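Side-chain contacts in putative S-adenosylmethionine-dependent methyltransferase (Bacteroides thetaiotaomicron, PDB 1WYZ), which is probably an S-adenosylmethionine-dependent methyltransferase, related to the RsmI family of ribosomal RNA methyltransferases: residues Tyr24-Ile29 with Lys48-Glu53; Ser42-Leu47 with Ile54-Leu59; Gly149-Lys154 with Pro175-Lys180; Arg161-Ser166 with Pro191-Cys196; Phe207-Thr210 with Asp215-Gly218. All blocks are in the same frame, centred on the assembly; numbering follows the deposited sequence.

Contact 1: residues Tyr24-Ile29 with Lys48-Glu53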
# COMPACT_ATOMS: atom_id res chain seq x y z
N TYR A 24 15.57 9.63 0.71
CA TYR A 24 15.38 10.39 -0.53
C TYR A 24 14.29 11.43 -0.28
O TYR A 24 14.36 12.57 -0.79
CB TYR A 24 14.93 9.43 -1.65
CG TYR A 24 14.61 10.09 -2.99
CD1 TYR A 24 15.60 10.77 -3.71
CD2 TYR A 24 13.33 10.01 -3.54
CE1 TYR A 24 15.31 11.35 -4.96
CE2 TYR A 24 13.03 10.59 -4.78
CZ TYR A 24 14.02 11.26 -5.49
OH TYR A 24 13.74 11.82 -6.72
N ASN A 25 13.29 11.04 0.49
CA ASN A 25 12.18 11.92 0.81
C ASN A 25 12.64 13.20 1.49
O ASN A 25 12.02 14.24 1.33
CB ASN A 25 11.18 11.18 1.70
CG ASN A 25 10.61 9.95 1.03
OD1 ASN A 25 11.24 9.37 0.15
ND2 ASN A 25 9.42 9.54 1.46
N THR A 26 13.75 13.12 2.23
CA THR A 26 14.26 14.29 2.93
C THR A 26 14.91 15.25 1.92
O THR A 26 14.85 16.47 2.09
CB THR A 26 15.32 13.91 4.01
OG1 THR A 26 14.89 12.74 4.71
CG2 THR A 26 15.50 15.05 5.02
N GLU A 27 15.52 14.69 0.89
CA GLU A 27 16.17 15.51 -0.13
C GLU A 27 15.17 16.41 -0.84
O GLU A 27 15.41 17.60 -1.00
CB GLU A 27 16.87 14.63 -1.17
CG GLU A 27 18.12 13.93 -0.68
CD GLU A 27 18.71 13.01 -1.74
OE1 GLU A 27 18.89 13.48 -2.88
OE2 GLU A 27 18.98 11.83 -1.42
N ILE A 28 14.04 15.84 -1.26
CA ILE A 28 13.07 16.66 -1.97
C ILE A 28 12.31 17.57 -1.00
O ILE A 28 11.93 18.68 -1.34
CB ILE A 28 12.09 15.78 -2.83
CG1 ILE A 28 11.09 15.06 -1.95
CG2 ILE A 28 12.87 14.75 -3.64
CD1 ILE A 28 9.84 15.87 -1.63
N ILE A 29 12.10 17.12 0.23
CA ILE A 29 11.40 17.98 1.17
C ILE A 29 12.17 19.29 1.33
O ILE A 29 11.58 20.37 1.36
CB ILE A 29 11.23 17.32 2.53
CG1 ILE A 29 10.10 16.28 2.44
CG2 ILE A 29 10.96 18.39 3.59
CD1 ILE A 29 10.00 15.33 3.64
N LYS A 48 10.12 19.55 11.14
CA LYS A 48 11.18 19.84 12.10
C LYS A 48 11.98 18.57 12.33
O LYS A 48 13.21 18.60 12.40
CB LYS A 48 10.59 20.33 13.43
CG LYS A 48 10.58 21.85 13.63
CD LYS A 48 11.96 22.41 14.01
CE LYS A 48 12.68 23.06 12.83
NZ LYS A 48 13.16 22.08 11.83
N LYS A 49 11.26 17.46 12.46
CA LYS A 49 11.88 16.16 12.68
C LYS A 49 12.58 15.69 11.41
O LYS A 49 13.53 14.91 11.46
CB LYS A 49 10.80 15.17 13.12
CG LYS A 49 11.22 14.21 14.22
CD LYS A 49 12.16 13.11 13.72
CE LYS A 49 12.33 12.01 14.77
NZ LYS A 49 12.99 10.80 14.19
N VAL A 50 12.12 16.18 10.26
CA VAL A 50 12.72 15.82 8.97
C VAL A 50 14.06 16.50 8.76
O VAL A 50 15.00 15.89 8.25
CB VAL A 50 11.82 16.22 7.80
CG1 VAL A 50 12.46 15.77 6.49
CG2 VAL A 50 10.44 15.63 7.96
N ASP A 51 14.14 17.78 9.13
CA ASP A 51 15.36 18.56 8.98
C ASP A 51 15.34 19.78 9.92
O ASP A 51 14.37 20.53 9.93
CB ASP A 51 15.51 19.04 7.53
CG ASP A 51 16.90 19.55 7.22
OD1 ASP A 51 17.49 20.24 8.08
OD2 ASP A 51 17.41 19.26 6.11
N ARG A 52 16.41 19.96 10.69
CA ARG A 52 16.49 21.08 11.62
C ARG A 52 16.64 22.40 10.89
O ARG A 52 16.10 23.42 11.32
CB ARG A 52 17.69 20.91 12.57
CG ARG A 52 17.35 20.35 13.94
CD ARG A 52 17.01 18.87 13.88
NE ARG A 52 18.16 18.06 13.47
CZ ARG A 52 19.32 18.02 14.13
NH1 ARG A 52 19.49 18.73 15.23
NH2 ARG A 52 20.31 17.26 13.67
N GLU A 53 17.37 22.38 9.78
CA GLU A 53 17.64 23.58 8.98
C GLU A 53 16.45 24.16 8.24
O GLU A 53 16.46 25.33 7.88
CB GLU A 53 18.77 23.30 7.98
CG GLU A 53 19.84 24.39 7.92
CD GLU A 53 20.57 24.56 9.24
OE1 GLU A 53 21.21 23.58 9.71
OE2 GLU A 53 20.53 25.67 9.82
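Val50 pushes one methyl, CG1, over the flank of helix 24-29, where it overlaps Thr26 and Ile29. The evidence for a small, mostly apolar contact is direct: 159 Å² is buried between the two segments, and each contact involves a methyl carbon. CG2 of Thr26 lies 3.5 Å from CG1 of Val50, the two side chains sliding past each other in opposite directions. The same CG2 sits 3.4 Å from the backbone O of Val50. In Thr26 the methyl is the branch anti to the backbone N, which leaves OG1 beside that N, with a weak hydrogen bond to O of Ser23, just before the helix. Ile29 instead meets Val50 tip to tip, its CD1 3.8 Å from CG1. Immediately beyond Val50 the chain leaves helical geometry at Asp51, whose OD1 accepts from Glu53 N at 2.7 Å in an Asx turn, while OD2 forms a salt bridge with Arg30, just past helix 24-29. Val50 thus lies in the last turn of helix 40-50 and also touches Leu17 of helix 17-20. Ile29 also packs on Leu8 of strand 5-8, so the contact joins three helices beside the parallel sheet.

Contact 2: residues Ser42-Leu47 with Ile54-Leu59; sequences SARRFL and IDIDSL
Ile56 is the first residue along 54-59 to touch helix 40-50 closely, meeting the aliphatic part of Arg44 at about a right angle. Its CG1 branch lies between the backbone N and the carbonyl carbon (chi1 58°), and this delivers CD1 to within 3.4 Å of Arg44 CD. The other branch is also in use, with Ile56 CG2 3.8 Å from Arg44 CG. The backbone contributes as well: Ile56 O stands over one face of the guanidinium, 3.7 Å from Arg44 CZ and displaced toward the rim, which is a position above the plane and not in line with an N-H. Topologically, strand 34-37, helix 40-50 and strand 62-63 form a beta-alpha-beta crossover of the parallel sheet, and 54-59 belongs to the return connection running from the helix to the last of these strands. Farther on, Leu59 brings CD1 to the guanidinium edge, 3.2 Å from Arg44 NH2, near the plane of the group. Arg44 can span both residues because CG is anti to the backbone N (chi1 -174°) and the chain bends only at chi3, near its end. With an alanine here the chain beyond CB would be gone, and Ile56 CD1 and Leu59 CD1 would probably lose the partner they meet on this helix. Arg44 and Leu47 also touch Phe61, next to Leu59 on the same return path.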
# COMPACT_ATOMS: atom_id res chain seq x y z
N SER A 42 0.73 19.44 13.22
CA SER A 42 1.43 18.18 12.99
C SER A 42 2.42 18.27 11.83
O SER A 42 3.54 17.76 11.90
CB SER A 42 0.42 17.06 12.70
OG SER A 42 1.09 15.87 12.31
N ALA A 43 1.99 18.94 10.75
CA ALA A 43 2.82 19.10 9.57
C ALA A 43 4.09 19.88 9.88
O ALA A 43 5.20 19.43 9.58
CB ALA A 43 2.02 19.81 8.46
N ARG A 44 3.94 21.05 10.48
CA ARG A 44 5.09 21.87 10.81
C ARG A 44 6.02 21.10 11.74
O ARG A 44 7.23 21.04 11.51
CB ARG A 44 4.65 23.20 11.45
CG ARG A 44 5.79 24.17 11.69
CD ARG A 44 5.31 25.54 12.18
NE ARG A 44 4.69 26.33 11.12
CZ ARG A 44 4.68 27.67 11.10
NH1 ARG A 44 5.27 28.35 12.07
NH2 ARG A 44 4.09 28.31 10.10
N ARG A 45 5.46 20.48 12.79
CA ARG A 45 6.27 19.71 13.73
C ARG A 45 7.02 18.63 12.96
O ARG A 45 8.20 18.38 13.20
CB ARG A 45 5.38 19.05 14.79
CG ARG A 45 4.50 20.02 15.56
CD ARG A 45 3.67 19.30 16.62
NE ARG A 45 4.49 18.80 17.73
CZ ARG A 45 5.09 19.57 18.63
NH1 ARG A 45 4.96 20.89 18.57
NH2 ARG A 45 5.82 19.03 19.59
N PHE A 46 6.33 17.99 12.03
CA PHE A 46 6.92 16.94 11.21
C PHE A 46 8.16 17.39 10.45
O PHE A 46 9.20 16.73 10.49
CB PHE A 46 5.91 16.41 10.21
CG PHE A 46 6.50 15.49 9.19
CD1 PHE A 46 6.88 14.19 9.53
CD2 PHE A 46 6.68 15.91 7.87
CE1 PHE A 46 7.43 13.33 8.57
CE2 PHE A 46 7.23 15.06 6.91
CZ PHE A 46 7.60 13.76 7.26
N LEU A 47 8.05 18.50 9.73
CA LEU A 47 9.19 19.00 8.96
C LEU A 47 10.38 19.30 9.85
O LEU A 47 11.52 19.31 9.39
CB LEU A 47 8.79 20.24 8.15
CG LEU A 47 7.77 20.07 7.00
CD1 LEU A 47 7.44 21.43 6.44
CD2 LEU A 47 8.34 19.16 5.91
N ILE A 54 15.42 23.36 8.00
CA ILE A 54 14.24 23.86 7.30
C ILE A 54 13.54 24.97 8.08
O ILE A 54 12.75 24.70 8.99
CB ILE A 54 13.23 22.74 7.03
CG1 ILE A 54 13.86 21.69 6.12
CG2 ILE A 54 11.98 23.31 6.39
CD1 ILE A 54 14.48 22.17 4.78
N ASP A 55 13.84 26.21 7.73
CA ASP A 55 13.24 27.35 8.41
C ASP A 55 11.72 27.36 8.22
O ASP A 55 11.23 27.68 7.14
CB ASP A 55 13.85 28.65 7.88
CG ASP A 55 13.17 29.87 8.45
OD1 ASP A 55 12.69 29.81 9.60
OD2 ASP A 55 13.13 30.90 7.74
N ILE A 56 10.99 27.01 9.27
CA ILE A 56 9.53 26.98 9.19
C ILE A 56 8.92 28.37 9.04
O ILE A 56 7.74 28.57 9.29
CB ILE A 56 8.89 26.27 10.41
CG1 ILE A 56 9.30 26.96 11.71
CG2 ILE A 56 9.30 24.81 10.43
CD1 ILE A 56 8.45 26.59 12.93
N ASP A 57 9.74 29.34 8.64
CA ASP A 57 9.26 30.70 8.42
C ASP A 57 8.79 30.78 6.97
O ASP A 57 8.48 31.86 6.45
CB ASP A 57 10.37 31.72 8.69
CG ASP A 57 9.84 33.14 8.88
OD1 ASP A 57 8.64 33.37 8.61
OD2 ASP A 57 10.62 34.02 9.30
N SER A 58 8.75 29.62 6.30
CA SER A 58 8.29 29.53 4.92
C SER A 58 6.78 29.27 5.00
O SER A 58 6.23 28.47 4.23
CB SER A 58 8.98 28.36 4.20
OG SER A 58 8.60 27.10 4.73
N LEU A 59 6.14 29.95 5.95
CA LEU A 59 4.71 29.83 6.20
C LEU A 59 3.83 30.02 4.98
O LEU A 59 3.32 31.11 4.72
CB LEU A 59 4.29 30.82 7.30
CG LEU A 59 2.81 30.98 7.65
CD1 LEU A 59 2.16 29.62 7.88
CD2 LEU A 59 2.68 31.85 8.89

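Contact 3: residues Gly149-Lys154 with Pro175-Lys180; sequences GERAKK and PYRNHK
Arg151 extends from the first turn of helix 150-165 toward the start of helix 178-188, bringing its guanidinium up against Arg177 on one face and Lys180 at the edge. Its CG is anti to the backbone N (chi1 -172°), and bends at chi2 and chi3 then turn the head so that NH1 and NH2 serve different neighbours. Arg177, its chain bent at chi2 (-86°), approaches obliquely with its NH1 3.7 Å from Arg151 NH1; the two guanidinium planes stand 64° apart, which excludes a parallel stack. Arg177 CD is 3.9 Å from Arg151 NH1. Two carboxylates probably make this closeness of like charges tolerable: Arg151 NH1 forms a salt bridge with Glu173 and NH2 one with Asp184. Helix 150-165 is the connection in the beta-alpha-beta crossover from strand 138-143 to strand 168-173, and Glu173 closes that second strand just before 175-180. Replacing Arg151 with a leucine would remove the cation shared by Glu173 and Asp184 and would probably leave both carboxylates without a mate from this helix. Lys180 has its backbone O near the guanidinium plane, 3.5 Å from Arg151 NH2. Of its side chain, CG comes to 4.0 Å from Arg151 NH2. At the helix start, Asn178 ND2 donates to Pro175 O over 3.2 Å, tilted from the carbonyl plane.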
# COMPACT_ATOMS: atom_id res chain seq x y z
N GLY A 149 -26.01 -4.97 13.27
CA GLY A 149 -26.90 -5.51 12.24
C GLY A 149 -26.54 -5.00 10.86
O GLY A 149 -26.66 -5.71 9.87
N GLU A 150 -26.13 -3.74 10.80
CA GLU A 150 -25.71 -3.16 9.54
C GLU A 150 -24.24 -3.57 9.47
O GLU A 150 -23.68 -3.78 8.39
CB GLU A 150 -25.84 -1.63 9.59
CG GLU A 150 -25.73 -0.96 8.23
CD GLU A 150 -27.00 -1.07 7.39
OE1 GLU A 150 -27.49 -2.21 7.19
OE2 GLU A 150 -27.50 -0.02 6.93
N ARG A 151 -23.63 -3.69 10.64
CA ARG A 151 -22.23 -4.09 10.75
C ARG A 151 -22.10 -5.59 10.53
O ARG A 151 -21.08 -6.07 10.04
CB ARG A 151 -21.68 -3.70 12.13
CG ARG A 151 -20.19 -3.90 12.26
CD ARG A 151 -19.59 -2.86 13.16
NE ARG A 151 -19.04 -3.46 14.37
CZ ARG A 151 -18.35 -2.79 15.28
NH1 ARG A 151 -18.11 -1.49 15.13
NH2 ARG A 151 -17.87 -3.42 16.34
N ALA A 152 -23.14 -6.32 10.90
CA ALA A 152 -23.15 -7.76 10.71
C ALA A 152 -23.36 -8.03 9.23
O ALA A 152 -22.80 -8.97 8.67
CB ALA A 152 -24.27 -8.38 11.52
N LYS A 153 -24.19 -7.20 8.59
CA LYS A 153 -24.45 -7.36 7.17
C LYS A 153 -23.14 -7.19 6.42
O LYS A 153 -22.78 -8.02 5.59
CB LYS A 153 -25.44 -6.30 6.67
CG LYS A 153 -26.92 -6.60 6.94
CD LYS A 153 -27.83 -5.70 6.11
CE LYS A 153 -27.69 -5.98 4.61
NZ LYS A 153 -28.24 -7.31 4.22
N LYS A 154 -22.43 -6.12 6.75
CA LYS A 154 -21.17 -5.80 6.11
C LYS A 154 -20.15 -6.93 6.28
O LYS A 154 -19.62 -7.44 5.28
CB LYS A 154 -20.61 -4.48 6.66
CG LYS A 154 -19.50 -3.86 5.83
CD LYS A 154 -19.93 -3.69 4.39
CE LYS A 154 -18.99 -2.75 3.66
NZ LYS A 154 -17.59 -3.20 3.81
N PRO A 175 -9.89 3.40 17.97
CA PRO A 175 -9.28 2.84 19.18
C PRO A 175 -10.20 2.22 20.23
O PRO A 175 -10.04 1.04 20.58
CB PRO A 175 -8.42 4.00 19.72
CG PRO A 175 -9.05 5.23 19.10
CD PRO A 175 -9.36 4.75 17.71
N TYR A 176 -11.17 2.97 20.72
CA TYR A 176 -12.07 2.43 21.74
C TYR A 176 -12.92 1.24 21.28
O TYR A 176 -13.07 0.26 22.01
CB TYR A 176 -12.98 3.54 22.27
CG TYR A 176 -13.02 3.62 23.78
CD1 TYR A 176 -11.84 3.69 24.53
CD2 TYR A 176 -14.23 3.64 24.47
CE1 TYR A 176 -11.87 3.78 25.93
CE2 TYR A 176 -14.27 3.73 25.86
CZ TYR A 176 -13.09 3.80 26.59
OH TYR A 176 -13.13 3.89 27.96
N ARG A 177 -13.47 1.33 20.07
CA ARG A 177 -14.32 0.28 19.50
C ARG A 177 -13.66 -1.07 19.18
O ARG A 177 -14.34 -2.02 18.79
CB ARG A 177 -14.99 0.82 18.23
CG ARG A 177 -16.33 1.49 18.43
CD ARG A 177 -17.45 0.46 18.41
NE ARG A 177 -18.77 1.06 18.53
CZ ARG A 177 -19.92 0.38 18.48
NH1 ARG A 177 -19.90 -0.93 18.31
NH2 ARG A 177 -21.07 1.02 18.60
N ASN A 178 -12.35 -1.15 19.36
CA ASN A 178 -11.60 -2.38 19.05
C ASN A 178 -12.14 -3.70 19.57
O ASN A 178 -12.45 -4.60 18.79
CB ASN A 178 -10.15 -2.24 19.51
CG ASN A 178 -9.22 -1.86 18.39
OD1 ASN A 178 -9.20 -2.49 17.33
ND2 ASN A 178 -8.42 -0.81 18.61
N HIS A 179 -12.24 -3.82 20.89
CA HIS A 179 -12.72 -5.06 21.47
C HIS A 179 -14.16 -5.38 21.07
O HIS A 179 -14.53 -6.55 20.97
CB HIS A 179 -12.60 -5.01 22.99
CG HIS A 179 -11.98 -6.25 23.57
ND1 HIS A 179 -10.63 -6.50 23.53
CD2 HIS A 179 -12.55 -7.33 24.16
CE1 HIS A 179 -10.38 -7.68 24.07
NE2 HIS A 179 -11.53 -8.21 24.46
N LYS A 180 -14.97 -4.36 20.84
CA LYS A 180 -16.35 -4.60 20.45
C LYS A 180 -16.40 -5.17 19.03
O LYS A 180 -17.32 -5.91 18.68
CB LYS A 180 -17.18 -3.32 20.53
CG LYS A 180 -18.68 -3.53 20.27
CD LYS A 180 -19.31 -4.46 21.30
CE LYS A 180 -20.79 -4.67 21.03
NZ LYS A 180 -21.04 -5.40 19.76

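Contact 4: residues Arg161-Ser166 with Pro191-Cys196; sequences RVYAES and PQTKLC
Tyr163 reaches from the last turns of helix 150-165 to Thr193, and the close part of the contact is concentrated at its phenol oxygen. OH donates to Thr193 OG1 at 2.9 Å, with the acceptor at the ring edge, near the plane of the ring. The same OH is 3.4 Å from Thr193 CA and 3.7 Å from CB, so it rests against the root of the threonine. OG1 sits beside the threonine's own backbone N, anti to the carbonyl carbon (chi1 -63°), and is also hydrogen-bonded to Glu159, one turn earlier on the helix. The two bonds to OG1 tie the turn entering strand 194-199 to helix 150-165, a helix that packs against the mixed sheet in which that strand lies. Contact thins out rapidly beyond Thr193. Gln192 is represented by its carbonyl carbon, 4.3 Å from Tyr163 OH, while its side chain leads away from the helix. Only 103 Å² is buried in all, and both Tyr163 and Gln192 remain largely solvent-facing. Tyr163 is also touched by Arg190 and Lys234. Elsewhere on the helix, Arg161 pairs in a salt bridge with Glu165 of the second subunit, and Glu165 with Arg161 of that subunit.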
# COMPACT_ATOMS: atom_id res chain seq x y z
N ARG A 161 -17.47 -12.37 -0.10
CA ARG A 161 -16.59 -11.95 -1.19
C ARG A 161 -15.23 -12.64 -1.06
O ARG A 161 -14.57 -12.93 -2.06
CB ARG A 161 -16.42 -10.43 -1.19
CG ARG A 161 -17.33 -9.71 -2.18
CD ARG A 161 -17.12 -8.21 -2.11
NE ARG A 161 -17.82 -7.49 -3.17
CZ ARG A 161 -17.79 -6.16 -3.30
NH1 ARG A 161 -17.11 -5.43 -2.43
NH2 ARG A 161 -18.43 -5.57 -4.30
N VAL A 162 -14.83 -12.89 0.18
CA VAL A 162 -13.56 -13.56 0.42
C VAL A 162 -13.45 -14.84 -0.41
O VAL A 162 -12.45 -15.07 -1.09
CB VAL A 162 -13.43 -13.96 1.89
CG1 VAL A 162 -12.13 -14.71 2.11
CG2 VAL A 162 -13.51 -12.73 2.77
N TYR A 163 -14.49 -15.67 -0.33
CA TYR A 163 -14.56 -16.94 -1.03
C TYR A 163 -15.04 -16.80 -2.46
O TYR A 163 -14.73 -17.63 -3.31
CB TYR A 163 -15.50 -17.87 -0.29
CG TYR A 163 -15.08 -18.14 1.12
CD1 TYR A 163 -14.17 -19.16 1.41
CD2 TYR A 163 -15.60 -17.41 2.18
CE1 TYR A 163 -13.80 -19.45 2.74
CE2 TYR A 163 -15.24 -17.69 3.51
CZ TYR A 163 -14.34 -18.71 3.77
OH TYR A 163 -13.96 -18.99 5.06
N ALA A 164 -15.82 -15.76 -2.74
CA ALA A 164 -16.33 -15.57 -4.08
C ALA A 164 -15.29 -15.03 -5.05
O ALA A 164 -15.38 -15.29 -6.26
CB ALA A 164 -17.53 -14.63 -4.05
N GLU A 165 -14.30 -14.28 -4.54
CA GLU A 165 -13.27 -13.68 -5.38
C GLU A 165 -11.83 -13.93 -4.92
O GLU A 165 -10.90 -13.33 -5.48
CB GLU A 165 -13.47 -12.16 -5.48
CG GLU A 165 -14.79 -11.70 -6.09
CD GLU A 165 -14.93 -10.18 -6.08
OE1 GLU A 165 -14.07 -9.51 -6.70
OE2 GLU A 165 -15.88 -9.66 -5.45
N SER A 166 -11.64 -14.78 -3.93
CA SER A 166 -10.29 -15.05 -3.42
C SER A 166 -9.58 -13.73 -3.17
O SER A 166 -8.46 -13.50 -3.64
CB SER A 166 -9.51 -15.87 -4.44
OG SER A 166 -10.06 -17.17 -4.53
N PRO A 191 -16.48 -20.14 11.48
CA PRO A 191 -15.38 -20.60 12.35
C PRO A 191 -14.05 -20.85 11.62
O PRO A 191 -12.98 -20.69 12.20
CB PRO A 191 -15.96 -21.85 13.02
CG PRO A 191 -16.99 -22.33 12.04
CD PRO A 191 -17.62 -21.06 11.54
N GLN A 192 -14.12 -21.22 10.34
CA GLN A 192 -12.89 -21.49 9.59
C GLN A 192 -12.29 -20.29 8.86
O GLN A 192 -11.13 -20.34 8.43
CB GLN A 192 -13.11 -22.65 8.61
CG GLN A 192 -13.27 -24.01 9.32
CD GLN A 192 -12.08 -24.35 10.21
OE1 GLN A 192 -12.07 -25.38 10.89
NE2 GLN A 192 -11.07 -23.49 10.21
N THR A 193 -13.06 -19.22 8.72
CA THR A 193 -12.56 -18.02 8.06
C THR A 193 -11.37 -17.58 8.91
O THR A 193 -11.36 -17.79 10.13
CB THR A 193 -13.63 -16.90 8.06
OG1 THR A 193 -14.78 -17.32 7.31
CG2 THR A 193 -13.07 -15.63 7.46
N LYS A 194 -10.36 -16.98 8.27
CA LYS A 194 -9.17 -16.50 8.99
C LYS A 194 -9.26 -15.01 9.25
O LYS A 194 -9.69 -14.24 8.38
CB LYS A 194 -7.88 -16.79 8.21
CG LYS A 194 -7.43 -18.25 8.25
CD LYS A 194 -5.98 -18.43 7.79
CE LYS A 194 -5.51 -19.86 8.03
NZ LYS A 194 -4.03 -20.02 7.88
N LEU A 195 -8.83 -14.62 10.44
CA LEU A 195 -8.82 -13.23 10.84
C LEU A 195 -7.43 -12.83 11.32
O LEU A 195 -6.86 -13.48 12.19
CB LEU A 195 -9.82 -13.01 11.98
CG LEU A 195 -9.53 -11.72 12.77
CD1 LEU A 195 -9.69 -10.54 11.84
CD2 LEU A 195 -10.46 -11.59 13.96
N CYS A 196 -6.88 -11.75 10.75
CA CYS A 196 -5.57 -11.26 11.15
C CYS A 196 -5.72 -9.93 11.88
O CYS A 196 -6.33 -8.99 11.36
CB CYS A 196 -4.67 -11.06 9.93
SG CYS A 196 -3.05 -10.25 10.29

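Contact 5: residues Phe207-Thr210 with Asp215-Gly218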
# COMPACT_ATOMS: atom_id res chain seq x y z
N PHE A 207 1.86 -5.94 17.09
CA PHE A 207 1.22 -7.23 17.25
C PHE A 207 0.56 -7.51 15.91
O PHE A 207 -0.28 -6.74 15.47
CB PHE A 207 0.16 -7.17 18.35
CG PHE A 207 -0.61 -8.46 18.53
CD1 PHE A 207 -0.08 -9.51 19.27
CD2 PHE A 207 -1.86 -8.62 17.93
CE1 PHE A 207 -0.78 -10.73 19.43
CE2 PHE A 207 -2.58 -9.83 18.08
CZ PHE A 207 -2.03 -10.87 18.83
N ILE A 208 0.96 -8.59 15.25
CA ILE A 208 0.39 -8.97 13.97
C ILE A 208 0.42 -10.47 13.89
O ILE A 208 1.45 -11.07 13.59
CB ILE A 208 1.18 -8.45 12.77
CG1 ILE A 208 1.43 -6.94 12.92
CG2 ILE A 208 0.41 -8.80 11.48
CD1 ILE A 208 2.45 -6.37 11.94
N GLN A 209 -0.73 -11.06 14.14
CA GLN A 209 -0.87 -12.50 14.17
C GLN A 209 -2.12 -12.91 13.41
O GLN A 209 -3.14 -12.23 13.48
CB GLN A 209 -0.97 -12.92 15.64
CG GLN A 209 -0.92 -14.39 15.91
CD GLN A 209 -0.87 -14.67 17.40
OE1 GLN A 209 -1.78 -14.27 18.14
NE2 GLN A 209 0.18 -15.33 17.85
N THR A 210 -2.02 -14.01 12.68
CA THR A 210 -3.15 -14.52 11.92
C THR A 210 -3.69 -15.74 12.63
O THR A 210 -2.94 -16.51 13.22
CB THR A 210 -2.76 -14.92 10.50
OG1 THR A 210 -2.48 -13.73 9.74
CG2 THR A 210 -3.88 -15.68 9.83
N ASP A 215 -10.22 -20.21 16.61
CA ASP A 215 -9.06 -20.14 17.51
C ASP A 215 -8.83 -18.77 18.14
O ASP A 215 -7.98 -18.63 19.01
CB ASP A 215 -7.78 -20.61 16.79
CG ASP A 215 -7.72 -22.13 16.63
OD1 ASP A 215 -7.79 -22.84 17.66
OD2 ASP A 215 -7.61 -22.60 15.48
N TRP A 216 -9.58 -17.76 17.71
CA TRP A 216 -9.45 -16.44 18.29
C TRP A 216 -10.29 -16.36 19.56
O TRP A 216 -9.94 -15.67 20.51
CB TRP A 216 -9.89 -15.35 17.30
CG TRP A 216 -8.76 -14.73 16.50
CD1 TRP A 216 -8.64 -14.68 15.15
CD2 TRP A 216 -7.60 -14.06 17.03
NE1 TRP A 216 -7.49 -14.01 14.79
CE2 TRP A 216 -6.83 -13.62 15.92
CE3 TRP A 216 -7.14 -13.78 18.32
CZ2 TRP A 216 -5.63 -12.91 16.07
CZ3 TRP A 216 -5.94 -13.08 18.48
CH2 TRP A 216 -5.20 -12.65 17.35
N LYS A 217 -11.40 -17.11 19.56
CA LYS A 217 -12.31 -17.14 20.70
C LYS A 217 -11.54 -17.00 21.99
O LYS A 217 -11.74 -16.06 22.76
CB LYS A 217 -13.11 -18.44 20.70
CG LYS A 217 -13.99 -18.63 19.47
CD LYS A 217 -15.07 -17.55 19.39
CE LYS A 217 -15.89 -17.66 18.11
NZ LYS A 217 -16.61 -18.96 17.99
N GLY A 218 -10.64 -17.94 22.23
CA GLY A 218 -9.83 -17.88 23.43
C GLY A 218 -8.64 -17.01 23.09
O GLY A 218 -8.20 -16.98 21.94
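Phe207 and Trp216 meet edge to edge: Trp216 CH2 lies near the plane of the phenyl ring, and Phe207 CZ near the plane of the indole, 3.9 Å apart. Neither ring covers a face of the other, so this is neither an offset nor a T-shaped stack. The indole edge also receives the backbone of Gln209, whose O is 3.7 Å from Trp216 CZ2 and near the ring plane; Arg211, outside the two segments, makes a cation-pi contact with the tryptophan. The setting is an edge strand, 207-212, of the mixed sheet, followed directly by the short helix 213-216, which folds Trp216 back beside the strand it has just left. Phe207 and Gln209 alternate with Ile208 along the strand, so both point toward the tryptophan while Ile208 points away and packs on Pro117 of the second subunit. Phe207 holds CG anti to the backbone N (chi1 177°), sending the phenyl ring out from the strand toward the indole from the opposite direction. Ile197 of the neighbouring strand and Pro221 each touch both side chains, extending the apolar surroundings. The polar end of the indole is satisfied as well, NE1 pairing with Leu195 O, which probably helps to fix how the ring is turned. Gln209 crosses the indole obliquely, amide and ring planes 60° apart, with its OE1 3.9 Å from Trp216 CH2.

The contacts fall into two groups, one in each alpha/beta domain. Contacts 1 and 2 share helix 40-50, have centres about 10 Å apart and touch where Ile29 CG2 packs 3.6 Å from Leu47 CD2. Contacts 3 and 4 share helix 150-165, with centres about 18 Å apart. Contact 4 joins contact 5 through adjacent strands 194-199 and 207-212, where Cys196 CB packs 3.5 Å from Thr210 OG1. Between the groups, centres of contacts 1 and 4 are about 42 Å apart. No ligand marks an active site; as in related two-domain methyltransferases, the cofactor probably binds between the domains.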